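Local atomic coordinates of importin subunit beta-1 (Saccharomyces cerevisiae, PDB entry 5OWU), a protein that carries proteins into the nucleus as the importin beta subunit, working together with importin alpha, which recognises classical nuclear localization signals in cargo. Residues 281-286 with 345-350; 327-332 with 349-354. One frame throughout, in Å; residues are numbered along the deposited sequence.

In the fold
Contact 1 spans the junction of HEAT repeats 7 and 8, and contact 2 lies beside it within HEAT 8, on the same side of the chain's centre and with the two contact centres about 8 Å apart. Along the chain, 281-286 on helix 280-306 comes first, then 327-332 on helix 317-332, and last helix 347-362, which serves both contacts; their segments on it overlap at Met349 and Ser350. Contact 1 joins successive repeats, while contact 2 pairs the two helices within HEAT 8. Leu332 links them, its CD2 lying 3.8 Å from Ala283 CB and its CD1 4.0 Å from Val347 CG2. Three helices thus share one core, the way a HEAT solenoid continues from repeat to repeat.

Contact 1: residues 281-286 with 345-350; sequences KVASMT and WNVSMS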
loop_
_atom_site.group_PDB
_atom_site.type_symbol
_atom_site.label_atom_id
_atom_site.label_comp_id
_atom_site.label_asym_id
_atom_site.label_seq_id
_atom_site.Cartn_x
_atom_site.Cartn_y
_atom_site.Cartn_z
ATOM N N LYS A 281 -16.839 -18.801 9.085
ATOM C CA LYS A 281 -16.857 -17.352 9.273
ATOM C C LYS A 281 -16.512 -16.977 10.716
ATOM O O LYS A 281 -15.709 -16.066 10.962
ATOM C CB LYS A 281 -18.229 -16.800 8.873
ATOM C CG LYS A 281 -18.488 -15.323 9.216
ATOM C CD LYS A 281 -18.014 -14.387 8.123
ATOM C CE LYS A 281 -18.497 -12.962 8.372
ATOM N NZ LYS A 281 -19.980 -12.847 8.251
ATOM N N VAL A 282 -17.116 -17.669 11.682
ATOM C CA VAL A 282 -16.827 -17.409 13.093
ATOM C C VAL A 282 -15.341 -17.627 13.371
ATOM O O VAL A 282 -14.625 -16.736 13.873
ATOM C CB VAL A 282 -17.701 -18.310 13.984
ATOM C CG1 VAL A 282 -17.436 -18.044 15.465
ATOM C CG2 VAL A 282 -19.186 -18.118 13.654
ATOM N N ALA A 283 -14.862 -18.831 13.044
ATOM C CA ALA A 283 -13.453 -19.142 13.230
ATOM C C ALA A 283 -12.585 -18.075 12.588
ATOM O O ALA A 283 -11.617 -17.600 13.197
ATOM C CB ALA A 283 -13.139 -20.521 12.650
ATOM N N SER A 284 -12.935 -17.663 11.365
ATOM C CA SER A 284 -12.176 -16.620 10.685
ATOM C C SER A 284 -12.108 -15.354 11.523
ATOM O O SER A 284 -11.059 -14.697 11.583
ATOM C CB SER A 284 -12.797 -16.309 9.320
ATOM O OG SER A 284 -12.624 -17.387 8.424
ATOM N N MET A 285 -13.218 -14.992 12.175
ATOM C CA MET A 285 -13.210 -13.826 13.061
ATOM C C MET A 285 -12.131 -13.957 14.127
ATOM O O MET A 285 -11.341 -13.024 14.360
ATOM C CB MET A 285 -14.568 -13.654 13.739
ATOM C CG MET A 285 -15.730 -13.398 12.814
ATOM S SD MET A 285 -17.255 -13.296 13.778
ATOM C CE MET A 285 -18.441 -13.894 12.577
ATOM N N THR A 286 -12.094 -15.109 14.808
ATOM C CA THR A 286 -11.099 -15.257 15.871
ATOM C C THR A 286 -9.687 -15.190 15.299
ATOM O O THR A 286 -8.784 -14.567 15.887
ATOM C CB THR A 286 -11.306 -16.569 16.634
ATOM O OG1 THR A 286 -10.914 -17.682 15.820
ATOM C CG2 THR A 286 -12.758 -16.732 17.043
ATOM N N TRP A 345 -10.680 -16.999 -1.335
ATOM C CA TRP A 345 -10.165 -16.941 0.026
ATOM C C TRP A 345 -11.097 -17.664 0.995
ATOM O O TRP A 345 -12.313 -17.728 0.794
ATOM C CB TRP A 345 -9.980 -15.484 0.451
ATOM C CG TRP A 345 -9.220 -15.319 1.721
ATOM C CD1 TRP A 345 -9.741 -15.183 2.975
ATOM C CD2 TRP A 345 -7.795 -15.269 1.868
ATOM N NE1 TRP A 345 -8.729 -15.049 3.895
ATOM C CE2 TRP A 345 -7.524 -15.101 3.243
ATOM C CE3 TRP A 345 -6.723 -15.350 0.973
ATOM C CZ2 TRP A 345 -6.225 -15.011 3.743
ATOM C CZ3 TRP A 345 -5.434 -15.264 1.473
ATOM C CH2 TRP A 345 -5.197 -15.099 2.847
ATOM N N ASN A 346 -10.510 -18.219 2.055
ATOM C CA ASN A 346 -11.277 -18.936 3.065
ATOM C C ASN A 346 -10.530 -18.879 4.396
ATOM O O ASN A 346 -9.468 -18.257 4.514
ATOM C CB ASN A 346 -11.529 -20.382 2.631
ATOM C CG ASN A 346 -10.342 -21.275 2.886
ATOM O OD1 ASN A 346 -10.451 -22.292 3.579
ATOM N ND2 ASN A 346 -9.191 -20.895 2.346
ATOM N N VAL A 347 -11.094 -19.553 5.406
ATOM C CA VAL A 347 -10.499 -19.540 6.741
ATOM C C VAL A 347 -9.144 -20.235 6.749
ATOM O O VAL A 347 -8.268 -19.892 7.550
ATOM C CB VAL A 347 -11.463 -20.183 7.761
ATOM C CG1 VAL A 347 -11.732 -21.640 7.409
ATOM C CG2 VAL A 347 -10.908 -20.065 9.173
ATOM N N SER A 348 -8.944 -21.228 5.881
ATOM C CA SER A 348 -7.669 -21.942 5.893
ATOM C C SER A 348 -6.524 -21.015 5.496
ATOM O O SER A 348 -5.431 -21.075 6.078
ATOM C CB SER A 348 -7.733 -23.158 4.967
ATOM O OG SER A 348 -7.681 -22.764 3.607
ATOM N N MET A 349 -6.764 -20.128 4.524
ATOM C CA MET A 349 -5.739 -19.169 4.127
ATOM C C MET A 349 -5.486 -18.140 5.222
ATOM O O MET A 349 -4.331 -17.768 5.477
ATOM C CB MET A 349 -6.148 -18.486 2.822
ATOM C CG MET A 349 -6.225 -19.450 1.635
ATOM S SD MET A 349 -6.834 -18.682 0.121
ATOM C CE MET A 349 -6.810 -20.073 -1.006
ATOM N N SER A 350 -6.548 -17.668 5.885
ATOM C CA SER A 350 -6.366 -16.739 6.999
ATOM C C SER A 350 -5.567 -17.385 8.122
ATOM O O SER A 350 -4.719 -16.737 8.749
ATOM C CB SER A 350 -7.722 -16.272 7.523
ATOM O OG SER A 350 -8.511 -15.739 6.471
HETATM O O HOH W 1 -11.395 -15.979 6.173
#
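At the junction of HEAT repeats 7 and 8, Ser284 and Ala283 on helix 280-306 meet Val347 in the first turn of helix 347-362. The two backbones come close, with Ser284 CA only 5.2 Å from Val347 CA; the small Ser284 and Ala283 suit so tight an approach, and the short, beta-branched valine fits against them. Val347 presses its branch point against the serine hydroxyl: Ser284 OG lies 3.1 Å from Val347 CB. The valine arm CG2, anti to the backbone N, continues past the hydroxyl to Ala283, where CB and Val347 CG2 are 4.2 Å apart. Ser284 OG stands beside its own backbone N (chi1 -69°) and is hydrogen-bonded to the carbonyl oxygen of Asp280, one turn back in the helix, so the polar atom is provided for beside an apolar neighbour. It also accepts a hydrogen bond from a water, 2.9 Å from Ser284 OG, which bridges to Ser350 on the other helix. Ser350 OG in turn accepts a bent hydrogen bond from Trp345 NE1, 2.7 Å long, with an angle of 142° and the oxygen 22° out of the ring plane. Met349 CB lies over one face of that indole, near its rim. A small, largely apolar contact around Val347, with a water bridge between serines at its side, joins the second helices of two successive repeats in a HEAT solenoid.

Contact 2: residues 327-332 with 349-354; sequences PNLLNL and MSAGAC
No ring or side-chain amide takes part where Leu329 and Leu332 meet Ala351 and Cys354; the one flat group in the interface is the peptide carbonyl of Leu329, whose O sits 3.9 Å from Ala351 CB, the methyl lying well off the carbonyl plane, to one side of it, in simple packing. Everything else is aliphatic or sulfur packing. The Ala351 methyl points at the neighbouring helix and touches both leucines, 3.7 Å from Leu332 CB and 4.2 Å from Leu329 CD2. Its small size suits a place where the segment axes approach to 8.6 Å. Leu329 turns its forked end mainly to Cys354: CD1 lies 3.8 Å from Cys354 SG, and CD2 lies almost as near to both SG and CB. The thiol reaches this fork because SG is anti to the backbone N (chi1 -173°). Leucine fits both positions, one turn apart on a buried face: at Leu329 the fork itself makes the contact and the side chain also touches Phe358, whereas Leu332 meets the alanine through CB while its branched end reaches helix 280-306 of the preceding repeat. With N-to-C directions 140° apart, the segments run roughly antiparallel, as the paired helices of a HEAT hairpin do, here helices 317-332 and 347-362 of repeat 8.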
loop_
_atom_site.group_PDB
_atom_site.type_symbol
_atom_site.label_atom_id
_atom_site.label_comp_id
_atom_site.label_asym_id
_atom_site.label_seq_id
_atom_site.Cartn_x
_atom_site.Cartn_y
_atom_site.Cartn_z
ATOM N N PRO A 327 -2.527 -24.870 18.107
ATOM C CA PRO A 327 -3.196 -26.110 17.674
ATOM C C PRO A 327 -4.523 -25.869 16.969
ATOM O O PRO A 327 -4.854 -26.571 16.000
ATOM C CB PRO A 327 -3.372 -26.882 18.988
ATOM C CG PRO A 327 -2.254 -26.389 19.859
ATOM C CD PRO A 327 -2.077 -24.941 19.511
ATOM N N ASN A 328 -5.285 -24.868 17.409
ATOM C CA ASN A 328 -6.551 -24.562 16.748
ATOM C C ASN A 328 -6.337 -23.987 15.344
ATOM O O ASN A 328 -7.063 -24.347 14.402
ATOM C CB ASN A 328 -7.360 -23.609 17.624
ATOM C CG ASN A 328 -7.749 -24.236 18.957
ATOM O OD1 ASN A 328 -7.807 -25.462 19.087
ATOM N ND2 ASN A 328 -8.014 -23.399 19.951
ATOM N N LEU A 329 -5.351 -23.096 15.175
ATOM C CA LEU A 329 -5.005 -22.608 13.837
ATOM C C LEU A 329 -4.657 -23.768 12.912
ATOM O O LEU A 329 -5.215 -23.914 11.804
ATOM C CB LEU A 329 -3.817 -21.645 13.914
ATOM C CG LEU A 329 -3.979 -20.227 14.443
ATOM C CD1 LEU A 329 -2.606 -19.558 14.502
ATOM C CD2 LEU A 329 -4.922 -19.427 13.563
ATOM N N LEU A 330 -3.715 -24.602 13.359
ATOM C CA LEU A 330 -3.308 -25.759 12.575
ATOM C C LEU A 330 -4.526 -26.565 12.148
ATOM O O LEU A 330 -4.658 -26.943 10.977
ATOM C CB LEU A 330 -2.328 -26.611 13.386
ATOM C CG LEU A 330 -0.985 -25.915 13.625
ATOM C CD1 LEU A 330 -0.165 -26.626 14.699
ATOM C CD2 LEU A 330 -0.191 -25.830 12.326
ATOM N N ASN A 331 -5.450 -26.804 13.082
ATOM C CA ASN A 331 -6.668 -27.525 12.727
ATOM C C ASN A 331 -7.455 -26.795 11.643
ATOM O O ASN A 331 -8.097 -27.436 10.804
ATOM C CB ASN A 331 -7.543 -27.733 13.963
ATOM C CG ASN A 331 -8.859 -28.413 13.631
ATOM O OD1 ASN A 331 -8.888 -29.598 13.290
ATOM N ND2 ASN A 331 -9.957 -27.666 13.721
ATOM N N LEU A 332 -7.431 -25.461 11.645
ATOM C CA LEU A 332 -8.149 -24.731 10.609
ATOM C C LEU A 332 -7.518 -24.914 9.240
ATOM O O LEU A 332 -8.194 -24.704 8.227
ATOM C CB LEU A 332 -8.215 -23.241 10.946
ATOM C CG LEU A 332 -9.066 -22.853 12.155
ATOM C CD1 LEU A 332 -8.922 -21.359 12.437
ATOM C CD2 LEU A 332 -10.532 -23.224 11.940
ATOM N N MET A 349 -6.764 -20.128 4.524
ATOM C CA MET A 349 -5.739 -19.169 4.127
ATOM C C MET A 349 -5.486 -18.140 5.222
ATOM O O MET A 349 -4.331 -17.768 5.477
ATOM C CB MET A 349 -6.148 -18.486 2.822
ATOM C CG MET A 349 -6.225 -19.450 1.635
ATOM S SD MET A 349 -6.834 -18.682 0.121
ATOM C CE MET A 349 -6.810 -20.073 -1.006
ATOM N N SER A 350 -6.548 -17.668 5.885
ATOM C CA SER A 350 -6.366 -16.739 6.999
ATOM C C SER A 350 -5.567 -17.385 8.122
ATOM O O SER A 350 -4.719 -16.737 8.749
ATOM C CB SER A 350 -7.722 -16.272 7.523
ATOM O OG SER A 350 -8.511 -15.739 6.471
ATOM N N ALA A 351 -5.839 -18.662 8.398
ATOM C CA ALA A 351 -5.115 -19.380 9.440
ATOM C C ALA A 351 -3.646 -19.543 9.072
ATOM O O ALA A 351 -2.772 -19.451 9.939
ATOM C CB ALA A 351 -5.765 -20.737 9.678
ATOM N N GLY A 352 -3.354 -19.790 7.794
ATOM C CA GLY A 352 -1.961 -19.830 7.368
ATOM C C GLY A 352 -1.249 -18.502 7.560
ATOM O O GLY A 352 -0.126 -18.447 8.082
ATOM N N ALA A 353 -1.885 -17.407 7.138
ATOM C CA ALA A 353 -1.267 -16.098 7.337
ATOM C C ALA A 353 -1.046 -15.825 8.821
ATOM O O ALA A 353 0.000 -15.291 9.228
ATOM C CB ALA A 353 -2.135 -15.007 6.702
ATOM N N CYS A 354 -2.028 -16.181 9.648
ATOM C CA CYS A 354 -1.894 -15.981 11.084
ATOM C C CYS A 354 -0.723 -16.786 11.631
ATOM O O CYS A 354 0.099 -16.271 12.397
ATOM C CB CYS A 354 -3.194 -16.370 11.782
ATOM S SG CYS A 354 -3.203 -15.970 13.527
#